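Local coordinates for protein dihydroxyacetone kinase (Citrobacter freundii, PDB 1UN8) that catalyses the ATP-dependent phosphorylation of dihydroxyacetone to dihydroxyacetone phosphate, a step of glycerol fermentation, at residues P63-F68 and L157-A162; D371-L376 and A395-A400; A378-A381 and G386-G389. All coordinates share one frame; numbering follows the deposited sequence.

Interaction 1 of 3, residues P63-F68 and L157-A162; sequences PAHVGF and LVHKIA
A buried histidine pair beside the dihydroxyacetone site of the DhaK domain, His65 and His159, links the loop after strand 52-59 to helix 155-167. His65 ND1 and His159 NE2 lie 3.1 Å apart and form a hydrogen bond with an angle of 152°, in which either nitrogen could be the donor. The bond reaches the His159 ring at its edge, close to its plane. The two rings do not stack, and neither lies over the face of the other: their planes are turned 57° against each other and the centroids are 5.2 Å apart. His159 points out from the helix to its partner with CG beside the backbone N (chi1 -72°). On the loop side, cis peptide bonds precede both Pro63 and His65, and Ala64 CB sits over the centre of the His65 ring, 3.9 Å above its plane. The setting is the alpha/beta layer of the domain, where helix 155-167 packs on the sheet: His159 and Val158 touch Ile107 of strand 104-109, and both histidines touch Ser55 of strand 52-59. The other ring nitrogen of His65, NE2, is hydrogen-bonded to NZ of Lys109, a substrate-binding residue, so His65 stands in the second shell of the substrate site, with His159 behind it.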
ATOM      1  N   PRO A  63      -2.396  -6.784  -6.362  1.00 17.33           N
ATOM      2  CA  PRO A  63      -3.067  -7.011  -7.654  1.00 19.54           C
ATOM      3  C   PRO A  63      -2.757  -8.264  -8.489  1.00 21.27           C
ATOM      4  O   PRO A  63      -3.382  -8.417  -9.558  1.00 22.64           O
ATOM      5  CB  PRO A  63      -2.680  -5.768  -8.472  1.00 20.21           C
ATOM      6  CG  PRO A  63      -1.353  -5.373  -7.894  1.00 19.61           C
ATOM      7  CD  PRO A  63      -1.469  -5.642  -6.418  1.00 17.30           C
ATOM      8  N   ALA A  64      -1.849  -9.132  -8.061  1.00 20.37           N
ATOM      9  CA  ALA A  64      -1.605 -10.359  -8.828  1.00 19.44           C
ATOM     10  C   ALA A  64      -2.786 -11.267  -8.568  1.00 19.22           C
ATOM     11  O   ALA A  64      -3.239 -11.337  -7.437  1.00 21.24           O
ATOM     12  CB  ALA A  64      -0.329 -11.031  -8.357  1.00 19.43           C
ATOM     13  N   HIS A  65      -3.297 -11.953  -9.585  1.00 18.14           N
ATOM     14  CA  HIS A  65      -2.789 -11.866 -10.954  1.00 17.53           C
ATOM     15  C   HIS A  65      -3.782 -11.156 -11.849  1.00 17.77           C
ATOM     16  O   HIS A  65      -3.481 -10.830 -13.001  1.00 20.10           O
ATOM     17  CB  HIS A  65      -2.511 -13.270 -11.516  1.00 16.45           C
ATOM     18  CG  HIS A  65      -1.394 -13.981 -10.818  1.00 16.96           C
ATOM     19  ND1 HIS A  65      -0.083 -13.878 -11.220  1.00 13.56           N
ATOM     20  CD2 HIS A  65      -1.394 -14.802  -9.738  1.00 14.32           C
ATOM     21  CE1 HIS A  65       0.680 -14.609 -10.422  1.00 18.93           C
ATOM     22  NE2 HIS A  65      -0.093 -15.179  -9.513  1.00 16.82           N
ATOM     23  N   VAL A  66      -4.976 -10.916 -11.314  1.00 18.16           N
ATOM     24  CA  VAL A  66      -6.033 -10.231 -12.056  1.00 17.42           C
ATOM     25  C   VAL A  66      -5.576  -8.862 -12.588  1.00 18.13           C
ATOM     26  O   VAL A  66      -6.003  -8.430 -13.648  1.00 20.90           O
ATOM     27  CB  VAL A  66      -7.274 -10.046 -11.170  1.00 17.27           C
ATOM     28  CG1 VAL A  66      -8.272  -9.167 -11.848  1.00 12.64           C
ATOM     29  CG2 VAL A  66      -7.887 -11.394 -10.780  1.00 16.33           C
ATOM     30  N   GLY A  67      -4.705  -8.186 -11.840  1.00 19.98           N
ATOM     31  CA  GLY A  67      -4.188  -6.879 -12.213  1.00 17.69           C
ATOM     32  C   GLY A  67      -3.230  -6.930 -13.391  1.00 19.24           C
ATOM     33  O   GLY A  67      -2.829  -5.888 -13.945  1.00 20.88           O
ATOM     34  N   PHE A  68      -2.852  -8.136 -13.793  1.00 16.63           N
ATOM     35  CA  PHE A  68      -1.996  -8.273 -14.963  1.00 18.25           C
ATOM     36  C   PHE A  68      -2.655  -9.027 -16.102  1.00 15.33           C
ATOM     37  O   PHE A  68      -1.995  -9.677 -16.910  1.00 18.61           O
ATOM     38  CB  PHE A  68      -0.619  -8.786 -14.558  1.00 12.86           C
ATOM     39  CG  PHE A  68      -0.058  -8.019 -13.421  1.00 16.87           C
ATOM     40  CD1 PHE A  68      -0.075  -8.555 -12.131  1.00 17.61           C
ATOM     41  CD2 PHE A  68       0.474  -6.753 -13.621  1.00 11.90           C
ATOM     42  CE1 PHE A  68       0.435  -7.860 -11.051  1.00 16.33           C
ATOM     43  CE2 PHE A  68       0.978  -6.054 -12.560  1.00 22.13           C
ATOM     44  CZ  PHE A  68       0.961  -6.625 -11.239  1.00 16.77           C
ATOM     45  N   LEU A 157       7.201 -10.561 -13.966  1.00 42.46           N
ATOM     46  CA  LEU A 157       8.118 -10.147 -15.013  1.00 42.27           C
ATOM     47  C   LEU A 157       8.061 -11.229 -16.079  1.00 43.52           C
ATOM     48  O   LEU A 157       8.289 -10.967 -17.262  1.00 44.58           O
ATOM     49  CB  LEU A 157       9.538 -10.001 -14.483  1.00 41.69           C
ATOM     50  CG  LEU A 157       9.739  -8.883 -13.461  1.00 42.78           C
ATOM     51  CD1 LEU A 157      11.224  -8.808 -13.121  1.00 42.84           C
ATOM     52  CD2 LEU A 157       9.231  -7.555 -14.007  1.00 37.48           C
ATOM     53  N   VAL A 158       7.740 -12.450 -15.655  1.00 42.86           N
ATOM     54  CA  VAL A 158       7.633 -13.560 -16.585  1.00 43.54           C
ATOM     55  C   VAL A 158       6.353 -13.375 -17.399  1.00 45.39           C
ATOM     56  O   VAL A 158       6.335 -13.625 -18.605  1.00 46.48           O
ATOM     57  CB  VAL A 158       7.611 -14.916 -15.842  1.00 42.46           C
ATOM     58  CG1 VAL A 158       7.345 -16.047 -16.818  1.00 41.45           C
ATOM     59  CG2 VAL A 158       8.951 -15.145 -15.157  1.00 41.93           C
ATOM     60  N   HIS A 159       5.286 -12.922 -16.747  1.00 46.16           N
ATOM     61  CA  HIS A 159       4.029 -12.693 -17.456  1.00 46.44           C
ATOM     62  C   HIS A 159       4.286 -11.679 -18.573  1.00 45.35           C
ATOM     63  O   HIS A 159       3.831 -11.844 -19.696  1.00 44.23           O
ATOM     64  CB  HIS A 159       2.950 -12.115 -16.525  1.00 46.37           C
ATOM     65  CG  HIS A 159       2.395 -13.092 -15.535  1.00 46.53           C
ATOM     66  ND1 HIS A 159       2.634 -14.448 -15.608  1.00 47.18           N
ATOM     67  CD2 HIS A 159       1.549 -12.914 -14.491  1.00 45.82           C
ATOM     68  CE1 HIS A 159       1.954 -15.064 -14.654  1.00 46.85           C
ATOM     69  NE2 HIS A 159       1.287 -14.155 -13.965  1.00 45.63           N
ATOM     70  N   LYS A 160       5.030 -10.632 -18.238  1.00 45.91           N
ATOM     71  CA  LYS A 160       5.339  -9.556 -19.170  1.00 47.60           C
ATOM     72  C   LYS A 160       5.983 -10.049 -20.459  1.00 49.08           C
ATOM     73  O   LYS A 160       5.575  -9.671 -21.558  1.00 49.34           O
ATOM     74  CB  LYS A 160       6.269  -8.541 -18.498  1.00 46.98           C
ATOM     75  CG  LYS A 160       6.324  -7.185 -19.191  1.00 46.29           C
ATOM     76  CD  LYS A 160       4.924  -6.574 -19.290  1.00 45.09           C
ATOM     77  CE  LYS A 160       4.965  -5.188 -19.916  1.00 44.57           C
ATOM     78  NZ  LYS A 160       5.456  -5.207 -21.324  1.00 44.03           N
ATOM     79  N   ILE A 161       7.009 -10.878 -20.319  1.00 50.53           N
ATOM     80  CA  ILE A 161       7.710 -11.420 -21.473  1.00 51.17           C
ATOM     81  C   ILE A 161       6.821 -12.387 -22.251  1.00 51.22           C
ATOM     82  O   ILE A 161       6.738 -12.314 -23.482  1.00 50.66           O
ATOM     83  CB  ILE A 161       9.013 -12.117 -21.021  1.00 51.45           C
ATOM     84  CG1 ILE A 161      10.116 -11.065 -20.873  1.00 52.23           C
ATOM     85  CG2 ILE A 161       9.384 -13.226 -21.984  1.00 49.19           C
ATOM     86  CD1 ILE A 161      10.877 -10.812 -22.158  1.00 57.85           C
ATOM     87  N   ALA A 162       6.156 -13.289 -21.540  1.00 50.19           N
ATOM     88  CA  ALA A 162       5.276 -14.235 -22.193  1.00 51.59           C
ATOM     89  C   ALA A 162       4.209 -13.476 -22.983  1.00 53.07           C
ATOM     90  O   ALA A 162       3.910 -13.806 -24.134  1.00 52.98           O
ATOM     91  CB  ALA A 162       4.620 -15.129 -21.155  1.00 51.50           C
TER

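Interaction 2 of 3, residues D371-L376 and A395-A400; sequences DLETHL and AAREIA. With MYY ((2R)-3-(phosphonooxy)-2-(tetradecanoyloxy)propyl palmitate), chain C.
Glu373 OE2 takes two hydrogen bonds from a single guanidinium group, that of Arg397, which grips it end-on in a salt bridge. The shorter runs from Arg397 NH2 to Glu373 OE2 at 2.6 Å and arrives nearly in line with the C-O bond; Arg397 NH1 reaches the same oxygen at 2.9 Å from above the carboxylate plane. Seen from the arginine, OE2 lies at the edge of the guanidinium, near its plane, while the carboxylate is turned 55° away from that plane. This is therefore a fork closing on one oxygen and not a two-on-two pairing. Glu373 can span the gap because its chain is extended, with CG anti to the backbone N (chi1 -173°). The bridge joins helix 373-381 to helix 388-404 on the outer surface of the eight-helix DhaL barrel. One turn of helix 388-404 serves both sides of the wall: Arg397 reaches outward to the salt bridge, whereas Ala395 CB faces the lipid pocket and meets MYY C37 at 3.4 Å. Further bonds steady the two charged groups, from Ser390 OG to Glu373 OE1 and from Arg397 NE to Ser370 OG.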
ATOM      1  N   ASP A 371       7.233  42.011  34.433  1.00 60.89           N
ATOM      2  CA  ASP A 371       6.881  41.891  35.844  1.00 61.22           C
ATOM      3  C   ASP A 371       5.884  40.775  36.139  1.00 61.67           C
ATOM      4  O   ASP A 371       5.908  40.175  37.220  1.00 62.23           O
ATOM      5  CB  ASP A 371       6.289  43.208  36.350  1.00 62.27           C
ATOM      6  CG  ASP A 371       7.303  44.335  36.387  1.00 63.08           C
ATOM      7  OD1 ASP A 371       6.882  45.501  36.583  1.00 63.32           O
ATOM      8  OD2 ASP A 371       8.511  44.060  36.230  1.00 64.06           O
ATOM      9  N   LEU A 372       5.009  40.498  35.176  1.00 61.12           N
ATOM     10  CA  LEU A 372       3.970  39.488  35.336  1.00 61.90           C
ATOM     11  C   LEU A 372       4.372  38.028  35.145  1.00 63.03           C
ATOM     12  O   LEU A 372       3.517  37.140  35.247  1.00 63.36           O
ATOM     13  CB  LEU A 372       2.820  39.803  34.375  1.00 61.38           C
ATOM     14  CG  LEU A 372       1.997  41.068  34.624  1.00 59.80           C
ATOM     15  CD1 LEU A 372       1.239  41.453  33.366  1.00 59.33           C
ATOM     16  CD2 LEU A 372       1.038  40.825  35.772  1.00 59.83           C
ATOM     17  N   GLU A 373       5.654  37.767  34.894  1.00 63.75           N
ATOM     18  CA  GLU A 373       6.105  36.398  34.629  1.00 65.07           C
ATOM     19  C   GLU A 373       5.571  35.292  35.529  1.00 65.51           C
ATOM     20  O   GLU A 373       4.868  34.393  35.070  1.00 66.62           O
ATOM     21  CB  GLU A 373       7.636  36.313  34.605  1.00 65.60           C
ATOM     22  CG  GLU A 373       8.143  34.932  34.170  1.00 65.33           C
ATOM     23  CD  GLU A 373       9.659  34.863  34.002  1.00 66.02           C
ATOM     24  OE1 GLU A 373      10.164  33.776  33.647  1.00 66.33           O
ATOM     25  OE2 GLU A 373      10.345  35.885  34.223  1.00 64.38           O
ATOM     26  N   THR A 374       5.906  35.345  36.809  1.00 65.71           N
ATOM     27  CA  THR A 374       5.455  34.311  37.717  1.00 65.90           C
ATOM     28  C   THR A 374       3.936  34.233  37.878  1.00 65.11           C
ATOM     29  O   THR A 374       3.379  33.135  37.975  1.00 65.44           O
ATOM     30  CB  THR A 374       6.134  34.465  39.094  1.00 67.04           C
ATOM     31  OG1 THR A 374       5.479  33.618  40.048  1.00 68.64           O
ATOM     32  CG2 THR A 374       6.098  35.911  39.553  1.00 68.18           C
ATOM     33  N   HIS A 375       3.260  35.379  37.897  1.00 64.27           N
ATOM     34  CA  HIS A 375       1.807  35.376  38.035  1.00 63.81           C
ATOM     35  C   HIS A 375       1.151  34.720  36.823  1.00 63.54           C
ATOM     36  O   HIS A 375       0.210  33.931  36.965  1.00 63.49           O
ATOM     37  CB  HIS A 375       1.259  36.799  38.196  1.00 63.38           C
ATOM     38  CG  HIS A 375      -0.239  36.867  38.228  1.00 63.73           C
ATOM     39  ND1 HIS A 375      -0.996  36.221  39.182  1.00 64.66           N
ATOM     40  CD2 HIS A 375      -1.123  37.480  37.404  1.00 63.51           C
ATOM     41  CE1 HIS A 375      -2.280  36.432  38.946  1.00 64.41           C
ATOM     42  NE2 HIS A 375      -2.384  37.194  37.872  1.00 62.98           N
ATOM     43  N   LEU A 376       1.648  35.042  35.631  1.00 62.55           N
ATOM     44  CA  LEU A 376       1.083  34.468  34.420  1.00 62.72           C
ATOM     45  C   LEU A 376       1.385  32.975  34.299  1.00 63.95           C
ATOM     46  O   LEU A 376       0.613  32.229  33.674  1.00 64.25           O
ATOM     47  CB  LEU A 376       1.572  35.234  33.184  1.00 60.79           C
ATOM     48  CG  LEU A 376       1.061  36.682  33.064  1.00 58.84           C
ATOM     49  CD1 LEU A 376       1.586  37.315  31.794  1.00 56.63           C
ATOM     50  CD2 LEU A 376      -0.455  36.703  33.066  1.00 56.97           C
ATOM     51  N   ALA A 395       9.833  37.575  25.343  1.00 56.84           N
ATOM     52  CA  ALA A 395       9.654  38.535  24.267  1.00 57.27           C
ATOM     53  C   ALA A 395       9.772  39.965  24.771  1.00 57.75           C
ATOM     54  O   ALA A 395      10.388  40.814  24.122  1.00 57.78           O
ATOM     55  CB  ALA A 395       8.311  38.334  23.626  1.00 59.44           C
ATOM     56  N   ALA A 396       9.174  40.238  25.924  1.00 57.84           N
ATOM     57  CA  ALA A 396       9.235  41.576  26.485  1.00 57.51           C
ATOM     58  C   ALA A 396      10.690  41.999  26.664  1.00 58.55           C
ATOM     59  O   ALA A 396      11.109  43.030  26.140  1.00 57.62           O
ATOM     60  CB  ALA A 396       8.510  41.620  27.812  1.00 58.06           C
ATOM     61  N   ARG A 397      11.459  41.189  27.388  1.00 59.32           N
ATOM     62  CA  ARG A 397      12.865  41.493  27.646  1.00 60.26           C
ATOM     63  C   ARG A 397      13.699  41.649  26.381  1.00 60.01           C
ATOM     64  O   ARG A 397      14.629  42.453  26.341  1.00 58.87           O
ATOM     65  CB  ARG A 397      13.465  40.423  28.563  1.00 60.81           C
ATOM     66  CG  ARG A 397      12.896  40.499  29.968  1.00 63.16           C
ATOM     67  CD  ARG A 397      12.991  39.188  30.732  1.00 65.51           C
ATOM     68  NE  ARG A 397      12.187  39.255  31.952  1.00 67.17           N
ATOM     69  CZ  ARG A 397      11.845  38.200  32.687  1.00 69.13           C
ATOM     70  NH1 ARG A 397      12.241  36.981  32.328  1.00 69.40           N
ATOM     71  NH2 ARG A 397      11.092  38.362  33.774  1.00 69.00           N
ATOM     72  N   GLU A 398      13.364  40.891  25.344  1.00 60.87           N
ATOM     73  CA  GLU A 398      14.097  40.976  24.086  1.00 60.63           C
ATOM     74  C   GLU A 398      13.892  42.354  23.487  1.00 60.39           C
ATOM     75  O   GLU A 398      14.835  42.971  22.992  1.00 61.32           O
ATOM     76  CB  GLU A 398      13.611  39.902  23.106  1.00 61.42           C
ATOM     77  CG  GLU A 398      14.300  39.911  21.735  1.00 63.21           C
ATOM     78  CD  GLU A 398      15.828  39.909  21.817  1.00 63.90           C
ATOM     79  OE1 GLU A 398      16.389  39.279  22.744  1.00 63.73           O
ATOM     80  OE2 GLU A 398      16.467  40.533  20.936  1.00 63.96           O
ATOM     81  N   ILE A 399      12.660  42.848  23.532  1.00 59.64           N
ATOM     82  CA  ILE A 399      12.382  44.169  22.981  1.00 59.04           C
ATOM     83  C   ILE A 399      12.864  45.258  23.938  1.00 59.42           C
ATOM     84  O   ILE A 399      13.217  46.354  23.509  1.00 59.38           O
ATOM     85  CB  ILE A 399      10.876  44.359  22.706  1.00 57.27           C
ATOM     86  CG1 ILE A 399      10.370  43.234  21.808  1.00 55.22           C
ATOM     87  CG2 ILE A 399      10.638  45.701  22.028  1.00 55.79           C
ATOM     88  CD1 ILE A 399      11.014  43.200  20.463  1.00 53.33           C
ATOM     89  N   ALA A 400      12.879  44.943  25.233  1.00 60.54           N
ATOM     90  CA  ALA A 400      13.334  45.885  26.256  1.00 61.49           C
ATOM     91  C   ALA A 400      14.833  46.083  26.086  1.00 62.05           C
ATOM     92  O   ALA A 400      15.338  47.208  26.130  1.00 61.15           O
ATOM     93  CB  ALA A 400      13.043  45.334  27.644  1.00 61.65           C
TER
HETATM   94  C38 MYY C1551       4.769  39.389  23.991  1.00 54.89           C
HETATM   95  C37 MYY C1551       5.766  40.550  24.037  1.00 54.34           C
HETATM   96  C36 MYY C1551       5.289  41.725  23.179  1.00 54.07           C
HETATM   97  C35 MYY C1551       6.264  42.904  23.249  1.00 53.08           C
HETATM   98  C34 MYY C1551       5.714  44.122  22.499  1.00 55.95           C
HETATM   99  C33 MYY C1551       6.649  45.333  22.550  1.00 54.73           C
HETATM  100  C32 MYY C1551       6.079  46.515  21.757  1.00 55.86           C
HETATM  101  C31 MYY C1551       4.829  47.103  22.416  1.00 58.34           C
HETATM  102  C30 MYY C1551       3.990  47.986  21.485  1.00 62.77           C
HETATM  103  C29 MYY C1551       4.563  49.376  21.192  1.00 64.71           C
HETATM  104  C28 MYY C1551       3.471  50.271  20.597  1.00 67.48           C
HETATM  105  C27 MYY C1551       3.927  51.704  20.310  1.00 71.44           C
HETATM  106  C26 MYY C1551       2.747  52.646  20.043  1.00 74.84           C
HETATM  107  C25 MYY C1551       3.229  54.070  19.741  1.00 79.73           C
HETATM  108  C24 MYY C1551       2.301  55.160  20.279  1.00 84.08           C
HETATM  109  C23 MYY C1551       1.301  55.747  19.273  1.00 88.09           C
HETATM  110  O10 MYY C1551       0.922  55.094  18.299  1.00 88.68           O
HETATM  111  O8  MYY C1551       0.854  57.015  19.474  1.00 91.54           O
HETATM  112  C6  MYY C1551      -0.140  57.421  18.514  1.00 96.08           C
HETATM  113  C5  MYY C1551      -1.538  57.185  19.074  1.00 99.92           C
HETATM  114  C4  MYY C1551      -2.338  58.497  19.137  1.00104.11           C
HETATM  115  O6  MYY C1551      -1.596  59.600  19.683  1.00110.36           O
HETATM  116  P   MYY C1551      -1.328  59.801  21.266  1.00112.93           P
HETATM  117  O4  MYY C1551      -0.732  58.409  21.824  1.00112.74           O
HETATM  118  O3  MYY C1551      -0.125  60.874  21.338  1.00112.40           O
HETATM  119  O5  MYY C1551      -2.513  60.266  22.027  1.00112.35           O
HETATM  120  O7  MYY C1551      -1.455  56.470  20.323  1.00 98.18           O
HETATM  121  C7  MYY C1551      -2.601  55.787  20.600  1.00 94.62           C
HETATM  122  O9  MYY C1551      -3.577  55.850  19.855  1.00 96.62           O
HETATM  123  C8  MYY C1551      -2.655  54.961  21.891  1.00 90.22           C
HETATM  124  C9  MYY C1551      -2.903  53.485  21.576  1.00 84.63           C
HETATM  125  C10 MYY C1551      -1.834  52.585  22.203  1.00 80.60           C
HETATM  126  C11 MYY C1551      -2.081  51.103  21.909  1.00 77.49           C
HETATM  127  C12 MYY C1551      -0.955  50.242  22.483  1.00 74.38           C
HETATM  128  C13 MYY C1551      -1.127  48.762  22.133  1.00 72.91           C
HETATM  129  C14 MYY C1551       0.174  48.029  22.464  1.00 71.59           C
HETATM  130  C15 MYY C1551       0.179  46.572  21.997  1.00 70.19           C
HETATM  131  C16 MYY C1551      -0.466  45.628  23.012  1.00 68.53           C
HETATM  132  C17 MYY C1551      -0.019  44.193  22.725  1.00 67.01           C
HETATM  133  C18 MYY C1551      -0.212  43.303  23.954  1.00 66.15           C
HETATM  134  C19 MYY C1551       0.493  41.955  23.783  1.00 63.64           C
HETATM  135  C20 MYY C1551       0.461  41.146  25.082  1.00 62.52           C

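Interaction 3 of 3, residues A378-A381 and G386-G389; sequences ALDA and GDTG
The Asp380 carboxylate is approached on both faces and at its edge by the segment 386-389. Over one face sits Thr388 OG1, 3.2 Å from Asp380 CG. Thr388 N comes from that same face and donates to Asp380 OD2 at 3.3 Å, tilted 50° out of the carboxylate plane. Toward the other face lies Gly386 N, 3.1 Å from Asp380 OD2. At the edge, Asp387 N uses the anti lone pair of Asp380 OD2, with a bond of 3.2 Å, so that one oxygen accepts from two successive backbone N-H groups. Asp380 is carried into this position by its first torsion, which sets CG anti to the backbone N (chi1 -161°) and sends the carboxylate from helix 373-381 toward the start of helix 388-404. Asp387 occupies the N-cap position of that second helix but makes no capping bond with its own side chain; it is a carboxylate from the preceding helix that meets the first N-H groups. The turn between the helices is close-fitting, with Gly386 CA only 3.3 Å from Ala381 N, and Gly386, its backbone left-handed (phi 60°), has no side chain to press against Ala381 CB. Helix 534-547 covers the neighbourhood through Pro534, which touches both Asp380 and Thr388. Gly386, Asp387 and Thr388 bind ATP, and the two bonds are consistent with Asp380 holding in place the backbone that carries them. Asp380 OD2 also lies 3.1 Å from Asp387 OD1, two acceptors of like charge side by side. Such a pair is consistent with a place for the divalent cation, magnesium or calcium, that the enzyme needs, as in related DhaL proteins, whose aspartates hold magnesium ions beside the nucleotide phosphates.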
ATOM      1  N   ALA A 378       1.605  30.974  36.925  1.00 67.22           N
ATOM      2  CA  ALA A 378       0.688  30.410  37.900  1.00 67.98           C
ATOM      3  C   ALA A 378      -0.676  30.185  37.254  1.00 68.52           C
ATOM      4  O   ALA A 378      -1.266  29.119  37.391  1.00 68.80           O
ATOM      5  CB  ALA A 378       0.562  31.351  39.095  1.00 68.12           C
ATOM      6  N   LEU A 379      -1.176  31.194  36.549  1.00 69.41           N
ATOM      7  CA  LEU A 379      -2.469  31.071  35.896  1.00 71.01           C
ATOM      8  C   LEU A 379      -2.409  30.003  34.820  1.00 72.18           C
ATOM      9  O   LEU A 379      -3.336  29.211  34.671  1.00 72.69           O
ATOM     10  CB  LEU A 379      -2.888  32.400  35.265  1.00 70.98           C
ATOM     11  CG  LEU A 379      -3.227  33.560  36.204  1.00 70.92           C
ATOM     12  CD1 LEU A 379      -3.609  34.769  35.374  1.00 70.41           C
ATOM     13  CD2 LEU A 379      -4.374  33.170  37.132  1.00 70.55           C
ATOM     14  N   ASP A 380      -1.312  29.978  34.076  1.00 73.69           N
ATOM     15  CA  ASP A 380      -1.164  29.008  33.003  1.00 75.71           C
ATOM     16  C   ASP A 380      -1.011  27.584  33.522  1.00 77.11           C
ATOM     17  O   ASP A 380      -1.419  26.631  32.864  1.00 77.03           O
ATOM     18  CB  ASP A 380       0.029  29.378  32.118  1.00 75.23           C
ATOM     19  CG  ASP A 380      -0.027  28.704  30.751  1.00 76.28           C
ATOM     20  OD1 ASP A 380      -1.130  28.660  30.152  1.00 75.84           O
ATOM     21  OD2 ASP A 380       1.025  28.231  30.268  1.00 74.91           O
ATOM     22  N   ALA A 381      -0.426  27.443  34.708  1.00 79.41           N
ATOM     23  CA  ALA A 381      -0.216  26.128  35.313  1.00 81.93           C
ATOM     24  C   ALA A 381      -1.522  25.381  35.597  1.00 83.56           C
ATOM     25  O   ALA A 381      -1.552  24.150  35.578  1.00 83.42           O
ATOM     26  CB  ALA A 381       0.589  26.274  36.607  1.00 80.82           C
ATOM     27  N   GLY A 386       1.961  26.196  32.352  1.00 74.18           N
ATOM     28  CA  GLY A 386       2.543  27.110  33.325  1.00 71.65           C
ATOM     29  C   GLY A 386       3.809  27.828  32.879  1.00 70.31           C
ATOM     30  O   GLY A 386       4.703  28.074  33.690  1.00 69.60           O
ATOM     31  N   ASP A 387       3.890  28.177  31.597  1.00 68.42           N
ATOM     32  CA  ASP A 387       5.065  28.868  31.071  1.00 66.22           C
ATOM     33  C   ASP A 387       4.742  30.156  30.299  1.00 64.97           C
ATOM     34  O   ASP A 387       5.646  30.929  29.979  1.00 63.95           O
ATOM     35  CB  ASP A 387       5.872  27.918  30.176  1.00 65.84           C
ATOM     36  CG  ASP A 387       5.025  27.267  29.094  1.00 66.34           C
ATOM     37  OD1 ASP A 387       3.819  27.568  29.009  1.00 68.80           O
ATOM     38  OD2 ASP A 387       5.564  26.451  28.322  1.00 65.73           O
ATOM     39  N   THR A 388       3.462  30.392  30.009  1.00 62.71           N
ATOM     40  CA  THR A 388       3.055  31.583  29.268  1.00 60.12           C
ATOM     41  C   THR A 388       3.710  32.852  29.812  1.00 59.20           C
ATOM     42  O   THR A 388       4.116  33.727  29.046  1.00 57.53           O
ATOM     43  CB  THR A 388       1.515  31.740  29.273  1.00 59.55           C
ATOM     44  OG1 THR A 388       0.936  30.715  28.453  1.00 58.73           O
ATOM     45  CG2 THR A 388       1.102  33.098  28.732  1.00 57.70           C
ATOM     46  N   GLY A 389       3.821  32.951  31.131  1.00 58.33           N
ATOM     47  CA  GLY A 389       4.450  34.122  31.711  1.00 58.29           C
ATOM     48  C   GLY A 389       5.889  34.253  31.231  1.00 58.99           C
ATOM     49  O   GLY A 389       6.340  35.327  30.838  1.00 58.44           O
TER

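Overall arrangement
Interaction 1 belongs to the DhaK domain and is buried, whereas interactions 2 and 3 are surface contacts of the DhaL domain, on the opposite side of the chain's centre; the centres of interactions 1 and 2 are about 68 Å apart. Interactions 2 and 3 share helices 373-381 and 388-404, their centres about 12 Å apart, with 3 nested inside the loop that 2 closes; Leu376 CB packs on Gly389 CA at 3.4 Å where they touch. The chemistry follows location: a ring-to-ring hydrogen bond behind a substrate site, a side-chain salt bridge across the outside of the barrel, and a carboxylate gripping backbone N-H groups at the ATP site.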